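Local coordinates for protein NADPH-dependent aldehyde reductase YqhD (Escherichia coli, PDB 4QGS) that reduces a broad range of short-chain aldehydes to primary alcohols with NADPH, using one zinc ion per subunit, at residues 41-52 and 97-108; 200-208 and 341-350. All coordinates share one frame; numbering follows the deposited sequence.

Interaction 1 of 2, residues 41-52 and 97-108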
loop_
_atom_site.group_PDB
_atom_site.type_symbol
_atom_site.label_atom_id
_atom_site.label_comp_id
_atom_site.label_asym_id
_atom_site.label_seq_id
_atom_site.Cartn_x
_atom_site.Cartn_y
_atom_site.Cartn_z
ATOM N N ALA A 41 -7.196 -7.199 -29.116
ATOM C CA ALA A 41 -6.421 -6.157 -28.450
ATOM C C ALA A 41 -4.936 -6.209 -28.810
ATOM O O ALA A 41 -4.372 -7.275 -29.084
ATOM C CB ALA A 41 -6.600 -6.260 -26.934
ATOM N N ARG A 42 -4.296 -5.043 -28.819
ATOM C CA ARG A 42 -2.844 -5.002 -28.833
ATOM C C ARG A 42 -2.415 -4.736 -27.393
ATOM O O ARG A 42 -2.594 -3.632 -26.873
ATOM C CB ARG A 42 -2.313 -3.941 -29.802
ATOM C CG ARG A 42 -0.790 -3.931 -29.956
ATOM C CD ARG A 42 -0.358 -3.530 -31.373
ATOM N NE ARG A 42 -0.950 -4.401 -32.386
ATOM C CZ ARG A 42 -0.952 -4.160 -33.696
ATOM N NH1 ARG A 42 -0.375 -3.069 -34.179
ATOM N NH2 ARG A 42 -1.529 -5.022 -34.526
ATOM N N VAL A 43 -1.889 -5.769 -26.747
ATOM C CA VAL A 43 -1.632 -5.747 -25.311
ATOM C C VAL A 43 -0.181 -5.410 -25.006
ATOM O O VAL A 43 0.726 -6.032 -25.541
ATOM C CB VAL A 43 -1.956 -7.116 -24.660
ATOM C CG1 VAL A 43 -1.734 -7.062 -23.153
ATOM C CG2 VAL A 43 -3.383 -7.560 -24.984
ATOM N N LEU A 44 0.043 -4.423 -24.145
ATOM C CA LEU A 44 1.380 -4.207 -23.602
ATOM C C LEU A 44 1.445 -4.722 -22.166
ATOM O O LEU A 44 0.751 -4.213 -21.277
ATOM C CB LEU A 44 1.773 -2.724 -23.646
ATOM C CG LEU A 44 3.175 -2.434 -23.093
ATOM C CD1 LEU A 44 4.251 -3.058 -23.958
ATOM C CD2 LEU A 44 3.406 -0.931 -22.944
ATOM N N ILE A 45 2.271 -5.738 -21.960
ATOM C CA ILE A 45 2.567 -6.272 -20.637
ATOM C C ILE A 45 3.718 -5.484 -20.013
ATOM O O ILE A 45 4.797 -5.413 -20.583
ATOM C CB ILE A 45 2.964 -7.749 -20.709
ATOM C CG1 ILE A 45 1.819 -8.584 -21.272
ATOM C CG2 ILE A 45 3.415 -8.261 -19.328
ATOM C CD1 ILE A 45 2.143 -10.074 -21.298
ATOM N N THR A 46 3.474 -4.886 -18.853
ATOM C CA THR A 46 4.509 -4.119 -18.170
ATOM C C THR A 46 4.995 -4.861 -16.932
ATOM O O THR A 46 4.223 -5.545 -16.266
ATOM C CB THR A 46 3.995 -2.735 -17.765
ATOM O OG1 THR A 46 2.877 -2.895 -16.890
ATOM C CG2 THR A 46 3.557 -1.941 -18.987
ATOM N N TYR A 47 6.280 -4.737 -16.619
ATOM C CA TYR A 47 6.784 -5.332 -15.388
ATOM C C TYR A 47 8.015 -4.602 -14.864
ATOM O O TYR A 47 8.479 -3.630 -15.465
ATOM C CB TYR A 47 7.097 -6.812 -15.580
ATOM C CG TYR A 47 8.051 -7.126 -16.712
ATOM C CD1 TYR A 47 9.425 -7.163 -16.502
ATOM C CD2 TYR A 47 7.577 -7.407 -17.987
ATOM C CE1 TYR A 47 10.298 -7.459 -17.538
ATOM C CE2 TYR A 47 8.439 -7.703 -19.022
ATOM C CZ TYR A 47 9.796 -7.727 -18.794
ATOM O OH TYR A 47 10.655 -8.022 -19.828
ATOM N N GLY A 48 8.526 -5.082 -13.737
ATOM C CA GLY A 48 9.551 -4.371 -12.999
ATOM C C GLY A 48 10.953 -4.852 -13.298
ATOM O O GLY A 48 11.409 -4.783 -14.439
ATOM N N GLY A 49 11.622 -5.352 -12.264
ATOM C CA GLY A 49 13.027 -5.704 -12.342
ATOM C C GLY A 49 13.364 -7.045 -12.967
ATOM O O GLY A 49 14.539 -7.330 -13.195
ATOM N N GLY A 50 12.359 -7.872 -13.236
ATOM C CA GLY A 50 12.608 -9.142 -13.900
ATOM C C GLY A 50 12.436 -10.404 -13.072
ATOM O O GLY A 50 12.595 -11.509 -13.585
ATOM N N SER A 51 12.107 -10.256 -11.795
ATOM C CA SER A 51 11.834 -11.420 -10.959
ATOM C C SER A 51 10.625 -12.231 -11.459
ATOM O O SER A 51 10.558 -13.443 -11.244
ATOM C CB SER A 51 11.606 -10.995 -9.508
ATOM O OG SER A 51 10.436 -10.209 -9.377
ATOM N N VAL A 52 9.670 -11.574 -12.120
ATOM C CA VAL A 52 8.500 -12.300 -12.624
ATOM C C VAL A 52 8.889 -13.217 -13.776
ATOM O O VAL A 52 8.199 -14.194 -14.068
ATOM C CB VAL A 52 7.362 -11.347 -13.086
ATOM C CG1 VAL A 52 6.863 -10.505 -11.919
ATOM C CG2 VAL A 52 7.821 -10.459 -14.238
ATOM N N VAL A 97 -0.969 0.451 -28.881
ATOM C CA VAL A 97 -1.430 -0.429 -27.815
ATOM C C VAL A 97 -2.830 -0.033 -27.369
ATOM O O VAL A 97 -3.128 1.155 -27.240
ATOM C CB VAL A 97 -0.459 -0.384 -26.615
ATOM C CG1 VAL A 97 -1.085 -0.999 -25.368
ATOM C CG2 VAL A 97 0.860 -1.056 -26.980
ATOM N N THR A 98 -3.695 -1.021 -27.139
ATOM C CA THR A 98 -5.074 -0.756 -26.747
ATOM C C THR A 98 -5.415 -1.313 -25.372
ATOM O O THR A 98 -6.533 -1.143 -24.888
ATOM C CB THR A 98 -6.068 -1.351 -27.754
ATOM O OG1 THR A 98 -5.897 -2.773 -27.784
ATOM C CG2 THR A 98 -5.820 -0.784 -29.137
ATOM N N PHE A 99 -4.461 -2.001 -24.756
ATOM C CA PHE A 99 -4.685 -2.548 -23.420
ATOM C C PHE A 99 -3.352 -2.733 -22.699
ATOM O O PHE A 99 -2.399 -3.237 -23.278
ATOM C CB PHE A 99 -5.437 -3.885 -23.490
ATOM C CG PHE A 99 -6.096 -4.276 -22.196
ATOM C CD1 PHE A 99 -7.428 -3.987 -21.975
ATOM C CD2 PHE A 99 -5.371 -4.910 -21.192
ATOM C CE1 PHE A 99 -8.045 -4.327 -20.785
ATOM C CE2 PHE A 99 -5.984 -5.256 -19.990
ATOM C CZ PHE A 99 -7.320 -4.961 -19.790
ATOM N N LEU A 100 -3.294 -2.322 -21.431
ATOM C CA LEU A 100 -2.087 -2.481 -20.622
ATOM C C LEU A 100 -2.264 -3.561 -19.563
ATOM O O LEU A 100 -3.316 -3.660 -18.952
ATOM C CB LEU A 100 -1.725 -1.145 -19.950
ATOM C CG LEU A 100 -1.366 -0.028 -20.926
ATOM C CD1 LEU A 100 -1.585 1.342 -20.286
ATOM C CD2 LEU A 100 0.058 -0.171 -21.357
ATOM N N LEU A 101 -1.234 -4.377 -19.341
ATOM C CA LEU A 101 -1.335 -5.434 -18.336
ATOM C C LEU A 101 -0.134 -5.420 -17.399
ATOM O O LEU A 101 0.937 -5.891 -17.745
ATOM C CB LEU A 101 -1.460 -6.808 -18.995
ATOM C CG LEU A 101 -1.657 -7.996 -18.046
ATOM C CD1 LEU A 101 -2.873 -7.839 -17.163
ATOM C CD2 LEU A 101 -1.738 -9.318 -18.835
ATOM N N ALA A 102 -0.332 -4.866 -16.208
ATOM C CA ALA A 102 0.759 -4.747 -15.248
ATOM C C ALA A 102 0.952 -6.058 -14.506
ATOM O O ALA A 102 0.011 -6.587 -13.913
ATOM C CB ALA A 102 0.469 -3.617 -14.276
ATOM N N VAL A 103 2.173 -6.579 -14.538
ATOM C CA VAL A 103 2.488 -7.819 -13.850
ATOM C C VAL A 103 3.574 -7.553 -12.812
ATOM O O VAL A 103 4.717 -7.269 -13.163
ATOM C CB VAL A 103 2.948 -8.906 -14.842
ATOM C CG1 VAL A 103 3.269 -10.201 -14.119
ATOM C CG2 VAL A 103 1.880 -9.132 -15.915
ATOM N N GLY A 104 3.208 -7.637 -11.536
ATOM C CA GLY A 104 4.139 -7.352 -10.458
ATOM C C GLY A 104 3.456 -6.789 -9.227
ATOM O O GLY A 104 2.331 -7.178 -8.900
ATOM N N GLY A 105 4.133 -5.867 -8.540
ATOM C CA GLY A 105 3.572 -5.255 -7.351
ATOM C C GLY A 105 3.086 -3.831 -7.550
ATOM O O GLY A 105 2.821 -3.399 -8.674
ATOM N N GLY A 106 2.973 -3.095 -6.448
ATOM C CA GLY A 106 2.396 -1.758 -6.471
ATOM C C GLY A 106 3.150 -0.751 -7.315
ATOM O O GLY A 106 2.563 0.179 -7.873
ATOM N N SER A 107 4.462 -0.924 -7.391
ATOM C CA SER A 107 5.303 -0.066 -8.217
ATOM C C SER A 107 4.966 -0.213 -9.702
ATOM O O SER A 107 4.836 0.776 -10.424
ATOM C CB SER A 107 6.776 -0.391 -7.978
ATOM O OG SER A 107 7.613 0.458 -8.742
ATOM N N VAL A 108 4.823 -1.454 -10.155
ATOM C CA VAL A 108 4.486 -1.709 -11.551
ATOM C C VAL A 108 3.079 -1.210 -11.828
ATOM O O VAL A 108 2.816 -0.586 -12.858
ATOM C CB VAL A 108 4.599 -3.214 -11.903
ATOM C CG1 VAL A 108 4.132 -3.481 -13.339
ATOM C CG2 VAL A 108 6.027 -3.698 -11.713
HETATM O O HOH W 1 7.207 -6.923 -12.091
#

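Interaction 2 of 2, residues 200-208 and 341-350. With ZN (zinc ion), chain B.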
loop_
_atom_site.group_PDB
_atom_site.type_symbol
_atom_site.label_atom_id
_atom_site.label_comp_id
_atom_site.label_asym_id
_atom_site.label_seq_id
_atom_site.Cartn_x
_atom_site.Cartn_y
_atom_site.Cartn_z
ATOM N N ALA A 200 6.711 -10.423 5.878
ATOM C CA ALA A 200 6.498 -9.717 7.146
ATOM C C ALA A 200 6.158 -8.249 6.924
ATOM O O ALA A 200 5.222 -7.714 7.548
ATOM C CB ALA A 200 7.726 -9.846 8.048
ATOM N N ASN A 201 6.906 -7.579 6.044
ATOM C CA ASN A 201 6.611 -6.172 5.760
ATOM C C ASN A 201 5.183 -5.976 5.248
ATOM O O ASN A 201 4.515 -4.994 5.601
ATOM C CB ASN A 201 7.570 -5.586 4.730
ATOM C CG ASN A 201 8.963 -5.357 5.287
ATOM O OD1 ASN A 201 9.182 -5.398 6.501
ATOM N ND2 ASN A 201 9.916 -5.104 4.390
ATOM N N GLY A 202 4.735 -6.884 4.389
ATOM C CA GLY A 202 3.382 -6.799 3.847
ATOM C C GLY A 202 2.336 -6.917 4.933
ATOM O O GLY A 202 1.319 -6.199 4.917
ATOM N N VAL A 203 2.563 -7.830 5.870
ATOM C CA VAL A 203 1.634 -8.009 6.979
ATOM C C VAL A 203 1.586 -6.746 7.847
ATOM O O VAL A 203 0.512 -6.261 8.199
ATOM C CB VAL A 203 2.007 -9.239 7.826
ATOM C CG1 VAL A 203 1.218 -9.247 9.136
ATOM C CG2 VAL A 203 1.733 -10.501 7.026
ATOM N N VAL A 204 2.749 -6.198 8.179
ATOM C CA VAL A 204 2.792 -4.984 8.986
ATOM C C VAL A 204 2.129 -3.806 8.272
ATOM O O VAL A 204 1.338 -3.065 8.869
ATOM C CB VAL A 204 4.241 -4.619 9.351
ATOM C CG1 VAL A 204 4.284 -3.233 10.006
ATOM C CG2 VAL A 204 4.807 -5.658 10.301
ATOM N N ASP A 205 2.415 -3.645 6.985
ATOM C CA ASP A 205 1.877 -2.510 6.237
ATOM C C ASP A 205 0.350 -2.614 6.152
ATOM O O ASP A 205 -0.364 -1.624 6.392
ATOM C CB ASP A 205 2.497 -2.450 4.846
ATOM C CG ASP A 205 2.098 -1.190 4.066
ATOM O OD1 ASP A 205 2.027 -0.064 4.635
ATOM O OD2 ASP A 205 1.855 -1.343 2.850
ATOM N N ALA A 206 -0.154 -3.811 5.859
ATOM C CA ALA A 206 -1.618 -4.007 5.860
ATOM C C ALA A 206 -2.237 -3.690 7.230
ATOM O O ALA A 206 -3.289 -3.041 7.323
ATOM C CB ALA A 206 -1.963 -5.433 5.437
ATOM N N PHE A 207 -1.578 -4.140 8.291
ATOM C CA PHE A 207 -2.056 -3.940 9.653
ATOM C C PHE A 207 -2.143 -2.446 9.940
ATOM O O PHE A 207 -3.153 -1.942 10.456
ATOM C CB PHE A 207 -1.115 -4.645 10.644
ATOM C CG PHE A 207 -1.637 -4.719 12.065
ATOM C CD1 PHE A 207 -2.213 -5.886 12.547
ATOM C CD2 PHE A 207 -1.527 -3.626 12.923
ATOM C CE1 PHE A 207 -2.665 -5.975 13.860
ATOM C CE2 PHE A 207 -1.990 -3.708 14.241
ATOM C CZ PHE A 207 -2.557 -4.876 14.707
ATOM N N VAL A 208 -1.089 -1.726 9.569
ATOM C CA VAL A 208 -1.037 -0.300 9.862
ATOM C C VAL A 208 -1.997 0.483 8.976
ATOM O O VAL A 208 -2.665 1.389 9.472
ATOM C CB VAL A 208 0.400 0.236 9.720
ATOM C CG1 VAL A 208 0.411 1.754 9.914
ATOM C CG2 VAL A 208 1.290 -0.448 10.750
ATOM N N THR A 341 0.751 -5.043 20.331
ATOM C CA THR A 341 0.977 -4.628 18.946
ATOM C C THR A 341 2.477 -4.602 18.644
ATOM O O THR A 341 2.928 -5.121 17.619
ATOM C CB THR A 341 0.347 -3.247 18.672
ATOM O OG1 THR A 341 -1.039 -3.280 19.042
ATOM C CG2 THR A 341 0.461 -2.868 17.198
ATOM N N ARG A 342 3.241 -4.004 19.548
ATOM C CA ARG A 342 4.683 -3.990 19.426
ATOM C C ARG A 342 5.214 -5.414 19.331
ATOM O O ARG A 342 5.993 -5.738 18.438
ATOM C CB ARG A 342 5.309 -3.264 20.614
ATOM C CG ARG A 342 6.768 -2.931 20.418
ATOM C CD ARG A 342 7.350 -2.247 21.662
ATOM N NE ARG A 342 6.887 -0.877 21.902
ATOM C CZ ARG A 342 7.330 0.191 21.236
ATOM N NH1 ARG A 342 6.892 1.400 21.539
ATOM N NH2 ARG A 342 8.198 0.048 20.247
ATOM N N ASN A 343 4.770 -6.273 20.238
ATOM C CA ASN A 343 5.221 -7.655 20.238
ATOM C C ASN A 343 4.869 -8.389 18.947
ATOM O O ASN A 343 5.669 -9.169 18.430
ATOM C CB ASN A 343 4.645 -8.407 21.437
ATOM C CG ASN A 343 5.089 -9.856 21.467
ATOM O OD1 ASN A 343 6.261 -10.148 21.752
ATOM N ND2 ASN A 343 4.178 -10.766 21.160
ATOM N N PHE A 344 3.670 -8.132 18.421
ATOM C CA PHE A 344 3.240 -8.745 17.167
ATOM C C PHE A 344 4.231 -8.392 16.042
ATOM O O PHE A 344 4.694 -9.270 15.314
ATOM C CB PHE A 344 1.808 -8.296 16.822
ATOM C CG PHE A 344 1.311 -8.782 15.484
ATOM C CD1 PHE A 344 1.148 -10.138 15.237
ATOM C CD2 PHE A 344 0.986 -7.875 14.481
ATOM C CE1 PHE A 344 0.685 -10.588 14.006
ATOM C CE2 PHE A 344 0.531 -8.321 13.247
ATOM C CZ PHE A 344 0.386 -9.676 13.011
ATOM N N PHE A 345 4.567 -7.112 15.919
ATOM C CA PHE A 345 5.529 -6.662 14.904
ATOM C C PHE A 345 6.896 -7.325 15.112
ATOM O O PHE A 345 7.507 -7.856 14.166
ATOM C CB PHE A 345 5.684 -5.145 14.935
ATOM C CG PHE A 345 4.437 -4.380 14.532
ATOM C CD1 PHE A 345 3.391 -5.008 13.884
ATOM C CD2 PHE A 345 4.355 -3.020 14.782
ATOM C CE1 PHE A 345 2.244 -4.288 13.507
ATOM C CE2 PHE A 345 3.232 -2.289 14.423
ATOM C CZ PHE A 345 2.166 -2.930 13.783
ATOM N N GLU A 346 7.370 -7.323 16.354
ATOM C CA GLU A 346 8.685 -7.909 16.629
ATOM C C GLU A 346 8.744 -9.400 16.318
ATOM O O GLU A 346 9.751 -9.875 15.775
ATOM C CB GLU A 346 9.083 -7.640 18.074
ATOM C CG GLU A 346 9.007 -6.151 18.349
ATOM C CD GLU A 346 9.899 -5.646 19.430
ATOM O OE1 GLU A 346 10.839 -4.879 19.093
ATOM O OE2 GLU A 346 9.635 -5.981 20.606
ATOM N N GLN A 347 7.674 -10.131 16.626
ATOM C CA GLN A 347 7.645 -11.574 16.355
ATOM C C GLN A 347 7.547 -11.886 14.865
ATOM O O GLN A 347 7.907 -12.983 14.435
ATOM C CB GLN A 347 6.492 -12.242 17.106
ATOM C CG GLN A 347 6.625 -12.210 18.628
ATOM C CD GLN A 347 7.949 -12.751 19.136
ATOM O OE1 GLN A 347 8.531 -13.673 18.557
ATOM N NE2 GLN A 347 8.440 -12.169 20.227
ATOM N N LEU A 348 7.071 -10.924 14.074
ATOM C CA LEU A 348 7.135 -11.036 12.619
ATOM C C LEU A 348 8.542 -10.774 12.084
ATOM O O LEU A 348 8.796 -10.943 10.893
ATOM C CB LEU A 348 6.159 -10.059 11.954
ATOM C CG LEU A 348 4.669 -10.349 12.119
ATOM C CD1 LEU A 348 3.874 -9.163 11.565
ATOM C CD2 LEU A 348 4.261 -11.657 11.430
ATOM N N GLY A 349 9.446 -10.346 12.961
ATOM C CA GLY A 349 10.807 -10.032 12.549
ATOM C C GLY A 349 11.000 -8.578 12.161
ATOM O O GLY A 349 11.970 -8.237 11.484
ATOM N N VAL A 350 10.085 -7.711 12.598
ATOM C CA VAL A 350 10.148 -6.283 12.287
ATOM C C VAL A 350 10.313 -5.452 13.563
ATOM O O VAL A 350 9.332 -5.130 14.230
ATOM C CB VAL A 350 8.879 -5.780 11.541
ATOM C CG1 VAL A 350 9.114 -4.368 11.007
ATOM C CG2 VAL A 350 8.501 -6.737 10.402
HETATM ZN ZN ZN B . 1.783 1.831 3.687
HETATM O O HOH W 2 1.672 3.280 2.176
HETATM O O HOH W 3 1.916 0.752 1.829
#

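Interaction 1 of 2, residues 41-52 and 97-108
Leu44 and Thr46 bond through their backbones to Phe99, Leu101 and Val103, pairing in parallel two inner strands of the sheet of the nucleotide-binding half, 42-46 lying between 99-104 and 69-73. Leu44 N donates to Phe99 O (2.8 Å) and Thr46 N to Leu101 O; in return Leu101 N reaches Leu44 O and Val103 N reaches Thr46 O. At the start of the pair Arg42 O takes two donors, Thr98 N at 2.8 Å in the carbonyl plane and Phe99 N above that plane at 3.3 Å. The hydroxyl of Thr98, set between its own backbone N and carbonyl carbon (chi1 62°), accepts from Arg42 N. Beyond, a water bridges Gly48 N (2.8 Å) and Val103 O (2.7 Å).

Apolar side chains meet on both faces of the pair. Helix 106-119 covers Leu100, and Leu44 lies beside it, pointing the same way, their CD2 methyls 3.8 Å apart; on the other face Ile45 CG2 meets Val103 CG2. Val108 sets one methyl against each of two backbone sites, CG1 3.6 Å from Thr46 O and CG2 3.5 Å from Gly48 N. An alanine here would lose both branches and is likely to open a gap beside Thr46 and Gly48. Backbone bonds thus fix the strand register and the water extends the pairing one step, which probably helps place Gly49 and Ser51 near Gly106 and Ser107, all NADP(+)-binding.

Interaction 2 of 2, residues 200-208 and 341-350
A chi1 of -170° sends the Phe207 ring out opposite its own N, to Phe344 and Phe345, whereas Phe345, with CG beside its own N (chi1 -66°), swings its ring back toward helix 200-208. The three rings form an aromatic cluster between two nearly antiparallel helices of the all-helical, metal-binding half. Phe345 turns its edge to the face of Phe207 in an offset edge-to-face pair, planes at 87° and centroids 5.6 Å apart. Phe344 meets the Phe207 ring obliquely, its CE2 3.7 Å from Phe207 CD1. Val204 CG1 makes a CH-pi contact over one face of Phe345, 4.3 Å from the centroid; Thr341 O lies over the opposite face. Farther along, Leu348 CD1 touches both Val203 CG1 (3.6 Å) and Val204 CG2, and Val350 CG2 touches Val204 CG2.

A Schellman motif, Gly349 at positive phi, turns the chain so that Val350 comes back against Ala200 and Val204. No hydrogen bond joins the two segments. Asp205 leaves its helix on the side away from 341-350, and its OD1 binds the zinc ion at 2.1 Å, together with His209, His278, His292 and two waters.

In the fold
From the N terminus, after strand 22-25, the chain enters strand 42-46, runs through helices 51-55 and 57-64, strand 69-73, outermost within this chain, and helix 82-95, and returns to pair as strand 99-104: interaction 1 closes this loop of 44 residues. The chain then completes the parallel sheet and passes into the helical half, where interaction 2 closes a much longer, wholly strandless loop, 132 residues between segments 200-208 and 341-350, on helices 196-211 and 330-347. The two loops follow in series, neither nested nor crossed. Their centres lie 29 Å apart: interaction 1 joins two strands within the NADP(+)-binding half, interaction 2 two helices within the zinc-binding half.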